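Local structure of regulatory protein E2 (Bovine papillomavirus type 1, 2JEX) at residues Q12-Q15 with M16-E20; L31-T34 with A35-T38; T97-D100 with R101-E105; S62-C65 with Q66-K70. The protein is a viral regulator that helps start DNA replication together with E1 and controls viral transcription, this chain being its N-terminal transactivation domain. The protein carries 1 engineered substitution. All blocks are in the same frame, centred on the assembly; numbering follows the deposited sequence.

Contact 1. Residues Q12-Q15 with M16-E20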
# COMPACT_ATOMS: atom_id res chain seq x y z
N GLN A 12 -12.88 -10.44 -14.96
CA GLN A 12 -13.69 -10.11 -13.78
C GLN A 12 -13.93 -11.32 -12.88
O GLN A 12 -13.93 -11.21 -11.65
CB GLN A 12 -15.02 -9.51 -14.21
CG GLN A 12 -14.90 -8.11 -14.77
CD GLN A 12 -16.13 -7.69 -15.55
OE1 GLN A 12 -16.79 -8.52 -16.18
NE2 GLN A 12 -16.44 -6.40 -15.53
N GLU A 13 -14.14 -12.48 -13.52
CA GLU A 13 -14.34 -13.76 -12.84
C GLU A 13 -13.07 -14.23 -12.13
O GLU A 13 -13.14 -14.85 -11.08
CB GLU A 13 -14.80 -14.82 -13.85
CG GLU A 13 -15.55 -16.00 -13.25
CD GLU A 13 -17.05 -15.76 -13.16
OE1 GLU A 13 -17.82 -16.55 -13.75
OE2 GLU A 13 -17.46 -14.77 -12.51
N THR A 14 -11.92 -13.94 -12.73
CA THR A 14 -10.61 -14.25 -12.15
C THR A 14 -10.37 -13.50 -10.84
O THR A 14 -9.90 -14.08 -9.85
CB THR A 14 -9.46 -13.98 -13.16
OG1 THR A 14 -9.59 -14.86 -14.28
CG2 THR A 14 -8.10 -14.23 -12.52
N GLN A 15 -10.70 -12.20 -10.83
CA GLN A 15 -10.62 -11.37 -9.64
C GLN A 15 -11.54 -11.91 -8.55
O GLN A 15 -11.13 -12.04 -7.39
CB GLN A 15 -10.99 -9.92 -9.96
CG GLN A 15 -9.97 -9.16 -10.79
CD GLN A 15 -10.57 -7.93 -11.44
OE1 GLN A 15 -10.90 -6.95 -10.76
NE2 GLN A 15 -10.72 -7.97 -12.75
N MET A 16 -12.78 -12.24 -8.94
CA MET A 16 -13.79 -12.75 -8.01
C MET A 16 -13.42 -14.12 -7.43
O MET A 16 -13.72 -14.42 -6.27
CB MET A 16 -15.16 -12.79 -8.68
CG MET A 16 -16.34 -12.59 -7.74
SD MET A 16 -17.91 -12.27 -8.58
CE MET A 16 -17.64 -10.63 -9.25
N GLN A 17 -12.76 -14.95 -8.25
CA GLN A 17 -12.26 -16.26 -7.82
C GLN A 17 -11.09 -16.15 -6.85
O GLN A 17 -10.97 -16.93 -5.92
CB GLN A 17 -11.84 -17.10 -9.02
CG GLN A 17 -12.98 -17.84 -9.71
CD GLN A 17 -12.56 -18.49 -11.03
OE1 GLN A 17 -11.57 -18.09 -11.65
NE2 GLN A 17 -13.34 -19.48 -11.47
N LEU A 18 -10.21 -15.18 -7.09
CA LEU A 18 -9.00 -15.04 -6.30
C LEU A 18 -9.25 -14.35 -4.96
O LEU A 18 -8.57 -14.64 -3.97
CB LEU A 18 -7.89 -14.35 -7.10
CG LEU A 18 -7.22 -15.27 -8.14
CD1 LEU A 18 -6.41 -14.47 -9.15
CD2 LEU A 18 -6.36 -16.34 -7.48
N ILE A 19 -10.23 -13.44 -4.93
CA ILE A 19 -10.66 -12.82 -3.68
C ILE A 19 -11.27 -13.87 -2.74
O ILE A 19 -10.88 -13.95 -1.57
CB ILE A 19 -11.64 -11.62 -3.93
CG1 ILE A 19 -10.90 -10.44 -4.59
CG2 ILE A 19 -12.30 -11.17 -2.61
CD1 ILE A 19 -11.83 -9.40 -5.24
N GLU A 20 -12.19 -14.68 -3.26
CA GLU A 20 -12.78 -15.79 -2.50
C GLU A 20 -11.72 -16.73 -1.93
O GLU A 20 -11.74 -17.05 -0.75
CB GLU A 20 -13.77 -16.59 -3.35
CG GLU A 20 -15.13 -15.95 -3.54
CD GLU A 20 -16.12 -16.86 -4.26
OE1 GLU A 20 -16.51 -17.90 -3.68
OE2 GLU A 20 -16.52 -16.52 -5.39
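The amide of Gln17 is the flat group that meets the preceding turn of the helix, and it lies alongside the carbonyl oxygen of Glu13. Its CD is 3.7 Å from Glu13 O, and the methylene before it comes closer still, with Gln17 CG 3.3 Å from Glu13 O. The amide of Gln15 has its partners outside these residues: NE2 donates to Ala11 O and to OE1 of Glu39 on helix 26-48. Gln12 NE2 takes the other oxygen of that same carboxylate.

Thr14 and Leu18, one turn apart, lie side by side and point the same way, methyl CG2 of Thr14 meeting CD1 of Leu18 at 3.8 Å. The threonine rotamer (chi1 -64°) sets CG2 anti to the backbone nitrogen, which leaves OG1 beside that nitrogen and able to reach back to Val10 O. Ile19 folds CG1 against the peptide of the preceding turn, 3.2 Å from Gln15 O. Beneath these side chains runs ordinary alpha-helical pairing: Met16 N donates to Gln12 O, Gln17 N to Glu13 O at 2.9 Å, Leu18 N to Thr14 O and Ile19 N to Gln15 O at 3.0 Å.

Helix 4-21 is the first of the three long helices of the domain, and Thr14, Gln15 and Leu18 turn to helix 26-48. The result is an interface of mixed character, small apolar contacts beside two neutral amides that share one carboxylate and would be expected to favour its charged form.

Contact 2. Residues L31-T34 with A35-T38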
# COMPACT_ATOMS: atom_id res chain seq x y z
N LEU A 31 -1.34 -12.84 -10.62
CA LEU A 31 -2.48 -13.23 -11.46
C LEU A 31 -3.68 -12.31 -11.30
O LEU A 31 -4.30 -11.93 -12.29
CB LEU A 31 -2.89 -14.67 -11.15
CG LEU A 31 -2.58 -15.83 -12.09
CD1 LEU A 31 -1.42 -15.55 -13.05
CD2 LEU A 31 -2.34 -17.09 -11.26
N TYR A 32 -4.01 -11.98 -10.05
CA TYR A 32 -5.10 -11.07 -9.73
C TYR A 32 -4.89 -9.69 -10.34
O TYR A 32 -5.82 -9.11 -10.90
CB TYR A 32 -5.29 -10.96 -8.20
CG TYR A 32 -6.18 -9.81 -7.76
CD1 TYR A 32 -7.57 -9.95 -7.70
CD2 TYR A 32 -5.62 -8.58 -7.41
CE1 TYR A 32 -8.39 -8.89 -7.31
CE2 TYR A 32 -6.43 -7.51 -7.01
CZ TYR A 32 -7.80 -7.67 -6.97
OH TYR A 32 -8.59 -6.61 -6.59
N TRP A 33 -3.67 -9.15 -10.23
CA TRP A 33 -3.42 -7.80 -10.75
C TRP A 33 -3.35 -7.74 -12.26
O TRP A 33 -3.69 -6.72 -12.85
CB TRP A 33 -2.18 -7.16 -10.12
CG TRP A 33 -2.48 -6.67 -8.76
CD1 TRP A 33 -2.07 -7.22 -7.57
CD2 TRP A 33 -3.31 -5.55 -8.41
NE1 TRP A 33 -2.57 -6.50 -6.51
CE2 TRP A 33 -3.34 -5.47 -6.99
CE3 TRP A 33 -4.02 -4.60 -9.16
CZ2 TRP A 33 -4.05 -4.48 -6.31
CZ3 TRP A 33 -4.73 -3.61 -8.48
CH2 TRP A 33 -4.74 -3.57 -7.06
N THR A 34 -2.93 -8.84 -12.87
CA THR A 34 -2.90 -8.96 -14.32
C THR A 34 -4.33 -9.02 -14.89
O THR A 34 -4.57 -8.57 -16.01
CB THR A 34 -2.11 -10.20 -14.74
OG1 THR A 34 -2.78 -11.37 -14.25
CG2 THR A 34 -0.74 -10.16 -14.13
N ALA A 35 -5.26 -9.56 -14.10
CA ALA A 35 -6.66 -9.60 -14.46
C ALA A 35 -7.33 -8.24 -14.25
O ALA A 35 -8.23 -7.87 -15.01
CB ALA A 35 -7.38 -10.67 -13.67
N VAL A 36 -6.89 -7.50 -13.23
CA VAL A 36 -7.36 -6.12 -13.02
C VAL A 36 -6.91 -5.25 -14.20
O VAL A 36 -7.69 -4.43 -14.71
CB VAL A 36 -6.90 -5.50 -11.67
CG1 VAL A 36 -7.43 -4.06 -11.52
CG2 VAL A 36 -7.37 -6.34 -10.47
N ARG A 37 -5.67 -5.46 -14.63
CA ARG A 37 -5.07 -4.77 -15.77
C ARG A 37 -5.87 -5.02 -17.06
O ARG A 37 -6.24 -4.07 -17.75
CB ARG A 37 -3.64 -5.25 -15.95
CG ARG A 37 -2.96 -4.72 -17.19
CD ARG A 37 -1.53 -5.20 -17.26
NE ARG A 37 -0.81 -4.63 -18.41
CZ ARG A 37 0.49 -4.76 -18.61
NH1 ARG A 37 1.23 -5.43 -17.74
NH2 ARG A 37 1.06 -4.21 -19.68
N THR A 38 -6.09 -6.30 -17.36
CA THR A 38 -6.87 -6.72 -18.51
C THR A 38 -8.25 -6.05 -18.50
O THR A 38 -8.59 -5.37 -19.46
CB THR A 38 -6.95 -8.27 -18.58
OG1 THR A 38 -5.62 -8.81 -18.56
CG2 THR A 38 -7.68 -8.76 -19.85
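Residues 31-34 and 35-38 form two successive turns of one alpha helix, joined by regular four-residue pairing: Ala35 N donates to Leu31 O, Val36 N to Tyr32 O at 3.0 Å, Arg37 N to Trp33 O at 2.9 Å and Thr38 N to Thr34 O. Two carbonyls take an extra hydroxyl. Thr38 OG1 donates to Thr34 O over 2.8 Å, arriving from the opposite face of the carbonyl plane to Thr38 N, so this one oxygen is gripped from both sides. At Leu31 O the hydroxyl of Thr34 and the amide of Ala35 come from the same face; the hydroxyl bond is modelled very short, and its exact length is doubtful.

These residues lie in the first half of helix 26-48, the central member of the three-helix bundle, and their side chains divide between neighbours: Tyr32, Ala35 and Val36 pack on helix 4-21, whereas Trp33, Thr34 and Arg37 face helix 62-83.

Val36 supplies the hydrophobic link between the turns. With CG1 anti to the backbone nitrogen (chi1 -180°), its other methyl is left to cover a face of the Tyr32 ring, a CH-pi contact in which Val36 CG2 stands 4.0 Å from the ring centroid and 20° off the normal. Val36 CB meets the Trp33 indole obliquely at CE3, 3.9 Å away, the two side chains running side by side. The aromatics also meet each other, Tyr32 CE2 lying 3.7 Å above the Trp33 plane and over its centre. The indole NE1 donates to Thr97 O, and Arg37, fully extended, delivers NH1 to Gln76 OE1.

Contact 3. Residues T97-D100 with R101-E105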
# COMPACT_ATOMS: atom_id res chain seq x y z
N THR A 97 -0.77 -7.18 -0.63
CA THR A 97 -0.51 -6.85 -2.02
C THR A 97 -1.62 -5.98 -2.61
O THR A 97 -1.87 -6.01 -3.82
CB THR A 97 -0.31 -8.14 -2.85
OG1 THR A 97 -1.41 -9.03 -2.60
CG2 THR A 97 0.98 -8.83 -2.46
N SER A 98 -2.28 -5.21 -1.75
CA SER A 98 -3.32 -4.28 -2.18
C SER A 98 -2.75 -2.88 -2.44
O SER A 98 -1.73 -2.49 -1.87
CB SER A 98 -4.48 -4.24 -1.18
OG SER A 98 -4.06 -3.69 0.07
N TRP A 99 -3.42 -2.14 -3.31
CA TRP A 99 -2.99 -0.80 -3.71
C TRP A 99 -2.93 0.19 -2.54
O TRP A 99 -1.97 0.98 -2.43
CB TRP A 99 -3.91 -0.27 -4.81
CG TRP A 99 -3.56 1.13 -5.23
CD1 TRP A 99 -4.17 2.30 -4.78
CD2 TRP A 99 -2.51 1.51 -6.19
NE1 TRP A 99 -3.58 3.39 -5.41
CE2 TRP A 99 -2.55 2.93 -6.28
CE3 TRP A 99 -1.54 0.78 -7.01
CZ2 TRP A 99 -1.66 3.66 -7.14
CZ3 TRP A 99 -0.68 1.52 -7.87
CH2 TRP A 99 -0.75 2.93 -7.93
N ASP A 100 -3.94 0.12 -1.66
CA ASP A 100 -3.98 0.98 -0.46
C ASP A 100 -2.82 0.69 0.48
O ASP A 100 -2.25 1.62 1.06
CB ASP A 100 -5.31 0.83 0.29
CG ASP A 100 -6.49 1.43 -0.46
OD1 ASP A 100 -6.27 2.33 -1.32
OD2 ASP A 100 -7.64 1.00 -0.20
N ARG A 101 -2.47 -0.58 0.64
CA ARG A 101 -1.32 -0.91 1.46
C ARG A 101 -0.05 -0.32 0.83
O ARG A 101 0.77 0.30 1.51
CB ARG A 101 -1.19 -2.43 1.64
CG ARG A 101 -0.02 -2.89 2.52
CD ARG A 101 -0.31 -2.74 4.01
NE ARG A 101 -1.41 -3.59 4.46
CZ ARG A 101 -1.28 -4.82 4.95
NH1 ARG A 101 -0.08 -5.38 5.09
NH2 ARG A 101 -2.36 -5.50 5.32
N TYR A 102 0.07 -0.49 -0.49
CA TYR A 102 1.22 -0.04 -1.27
C TYR A 102 1.38 1.48 -1.20
O TYR A 102 2.49 2.02 -1.25
CB TYR A 102 1.03 -0.49 -2.72
CG TYR A 102 2.14 -0.12 -3.69
CD1 TYR A 102 3.42 -0.67 -3.56
CD2 TYR A 102 1.89 0.73 -4.76
CE1 TYR A 102 4.44 -0.36 -4.48
CE2 TYR A 102 2.90 1.05 -5.68
CZ TYR A 102 4.17 0.51 -5.52
OH TYR A 102 5.16 0.83 -6.42
N MET A 103 0.24 2.16 -1.11
CA MET A 103 0.18 3.61 -1.21
C MET A 103 0.13 4.28 0.14
O MET A 103 0.45 5.47 0.24
CB MET A 103 -1.00 4.06 -2.10
CG MET A 103 -0.70 3.96 -3.55
SD MET A 103 0.67 4.97 -4.13
CE MET A 103 1.98 3.79 -4.10
N SER A 104 -0.24 3.52 1.16
CA SER A 104 -0.02 3.90 2.56
C SER A 104 1.43 4.35 2.75
O SER A 104 2.30 4.01 1.93
CB SER A 104 -0.26 2.70 3.50
OG SER A 104 -1.63 2.32 3.55
N GLU A 105 1.68 5.09 3.83
CA GLU A 105 3.01 5.64 4.09
C GLU A 105 3.95 4.63 4.75
O GLU A 105 3.54 3.90 5.67
CB GLU A 105 2.92 6.93 4.91
CG GLU A 105 2.38 8.13 4.13
CD GLU A 105 3.47 8.95 3.43
OE1 GLU A 105 3.29 10.19 3.32
OE2 GLU A 105 4.49 8.38 3.00
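Helix 99-103 is a single short turn that follows the three-helix bundle in the chain and precedes the first long strand of the beta sheet, and within it Trp99 meets Tyr102 and Met103. Met103 lies across the indole, its CG 3.3 Å above the plane and nearer the rim than the middle. The CH-pi distance from Met103 CG to the centroid of the five-membered ring is 3.7 Å. A Met-aromatic contact accompanies it: Met103 SD stands obliquely 4.6 Å from the centroid of the Trp99 six-membered ring. Trp99 CG is anti to the backbone nitrogen (chi1 178°), which swings the indole forward along the helix, while the bends of the methionine chain fold it back over that face. Tyr102 meets the six-membered ring of the indole obliquely, its CD2 4.1 Å from Trp99 CE3, with the two ring planes inclined at 49°.

Ser98 occupies the N-cap position and its carbonyl receives Tyr102 N at 3.0 Å, in the carbonyl plane; its hydroxyl bonds to Leu95 O. At the other end, Asp100 O accepts both Ser104 N and, at 2.7 Å, Ser104 OG, which come from opposite faces of its plane.

Partners beyond the turn extend its reach: Tyr102 OH bonds to Glu74 of helix 62-83, and Arg101 NH1 forms a salt bridge with Asp96 OD1 and a hydrogen bond with Lys111 O. The chemistry implies a short helix in which packing of Trp99, Tyr102 and Met103 accompanies a few amide bonds, that from Met103 N to Trp99 O being weak, while Ser104, the first residue past the helix, grips Asp100 O twice.

Contact 4. Residues S62-C65 with Q66-K70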
# COMPACT_ATOMS: atom_id res chain seq x y z
N SER A 62 -13.29 7.05 -19.03
CA SER A 62 -11.97 6.65 -19.52
C SER A 62 -10.82 6.99 -18.56
O SER A 62 -9.90 6.20 -18.41
CB SER A 62 -11.71 7.23 -20.92
OG SER A 62 -11.39 8.60 -20.85
N VAL A 63 -10.90 8.16 -17.92
CA VAL A 63 -9.91 8.57 -16.91
C VAL A 63 -9.83 7.56 -15.74
O VAL A 63 -8.76 7.31 -15.19
CB VAL A 63 -10.19 10.03 -16.40
CG1 VAL A 63 -9.29 10.41 -15.24
CG2 VAL A 63 -10.02 11.04 -17.54
N VAL A 64 -10.98 6.97 -15.40
CA VAL A 64 -11.10 6.00 -14.33
C VAL A 64 -10.50 4.65 -14.75
O VAL A 64 -9.68 4.09 -14.01
CB VAL A 64 -12.58 5.84 -13.90
CG1 VAL A 64 -12.79 4.60 -13.04
CG2 VAL A 64 -13.05 7.09 -13.16
N CYS A 65 -10.92 4.14 -15.92
CA CYS A 65 -10.37 2.90 -16.47
C CYS A 65 -8.86 3.00 -16.65
O CYS A 65 -8.13 2.07 -16.36
CB CYS A 65 -10.98 2.58 -17.85
SG CYS A 65 -12.74 2.27 -17.96
N GLN A 66 -8.42 4.15 -17.16
CA GLN A 66 -7.01 4.44 -17.41
C GLN A 66 -6.18 4.38 -16.12
O GLN A 66 -5.06 3.86 -16.12
CB GLN A 66 -6.89 5.83 -18.06
CG GLN A 66 -5.48 6.23 -18.43
CD GLN A 66 -5.43 7.59 -19.11
OE1 GLN A 66 -6.00 8.57 -18.63
NE2 GLN A 66 -4.71 7.65 -20.23
N GLU A 67 -6.75 4.88 -15.03
CA GLU A 67 -6.05 4.91 -13.74
C GLU A 67 -5.97 3.54 -13.10
O GLU A 67 -4.89 3.12 -12.65
CB GLU A 67 -6.71 5.91 -12.80
CG GLU A 67 -5.72 6.65 -11.91
CD GLU A 67 -4.44 7.06 -12.65
OE1 GLU A 67 -4.53 7.59 -13.79
OE2 GLU A 67 -3.34 6.84 -12.08
N ARG A 68 -7.11 2.83 -13.09
CA ARG A 68 -7.19 1.46 -12.56
C ARG A 68 -6.28 0.49 -13.29
O ARG A 68 -5.68 -0.40 -12.67
CB ARG A 68 -8.63 0.96 -12.52
CG ARG A 68 -9.49 1.60 -11.39
CD ARG A 68 -10.98 1.27 -11.53
NE ARG A 68 -11.80 1.97 -10.53
CZ ARG A 68 -13.12 2.14 -10.62
NH1 ARG A 68 -13.80 1.67 -11.67
NH2 ARG A 68 -13.77 2.79 -9.67
N ALA A 69 -6.11 0.69 -14.59
CA ALA A 69 -5.21 -0.14 -15.39
C ALA A 69 -3.75 0.17 -15.09
O ALA A 69 -2.91 -0.73 -15.03
CB ALA A 69 -5.51 0.02 -16.89
N LYS A 70 -3.45 1.46 -14.95
CA LYS A 70 -2.11 1.92 -14.65
C LYS A 70 -1.63 1.44 -13.28
O LYS A 70 -0.50 0.98 -13.14
CB LYS A 70 -2.00 3.44 -14.79
CG LYS A 70 -1.78 3.86 -16.25
CD LYS A 70 -2.12 5.32 -16.51
CE LYS A 70 -1.17 6.28 -15.82
NZ LYS A 70 -1.80 7.64 -15.72
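Val64 and Arg68 meet one turn apart in the opening turns of helix 62-83, the third long helix of the bundle, where every carbonyl from Ser62 to Cys65 is taken by an amide four residues on. Gln66 N donates to Ser62 O at 2.8 Å. Glu67 N reaches Val63 O at 3.2 Å from above the carbonyl plane, and adds a weak bond to Val64 O. That oxygen is satisfied mainly by Arg68 N, 3.0 Å away along a nearly straight bond (174°), and Ala69 N serves Cys65 O. Val63 N, in the first turn, hydrogen-bonds to His61 ND1. Farther on, Lys70 NZ and Glu67 OE1 form a salt bridge between exposed side chains whose hydrogen bond, at 3.3 Å, is weak.

Cys65 and Gln66 turn to helix 26-48, resting on Leu43 and Tyr44, and Arg68 touches Asn40 there as well as Pro60. The arginine chain, extended from CG to NE, runs back beside Val64 and lays its guanidinium flat against the valine: methyl CG1 of Val64 sits over one face, toward the rim, 3.4 Å from Arg68 NH1.

Overall arrangement
From the N terminus the chain meets the contacts in the order 1, 2, 4, 3. Each lies within a single helix or its immediate ends, so none closes a long loop, and they stand in series without nesting or crossing. Contact 1 on helix 4-21 packs against contact 2 on the following helix, Leu18 CD1 lying 3.6 Å from Tyr32 N. Contact 2 is the hub: it also touches contact 4 on helix 62-83, through Val36 and Arg37, and contact 3, where Trp33 CZ2 packs 3.9 Å from Trp99 N. Contacts 3 and 4 do not touch, their nearest atoms being about 5 Å apart. The set thus joins the three-helix bundle to the short helix leading into the sheet.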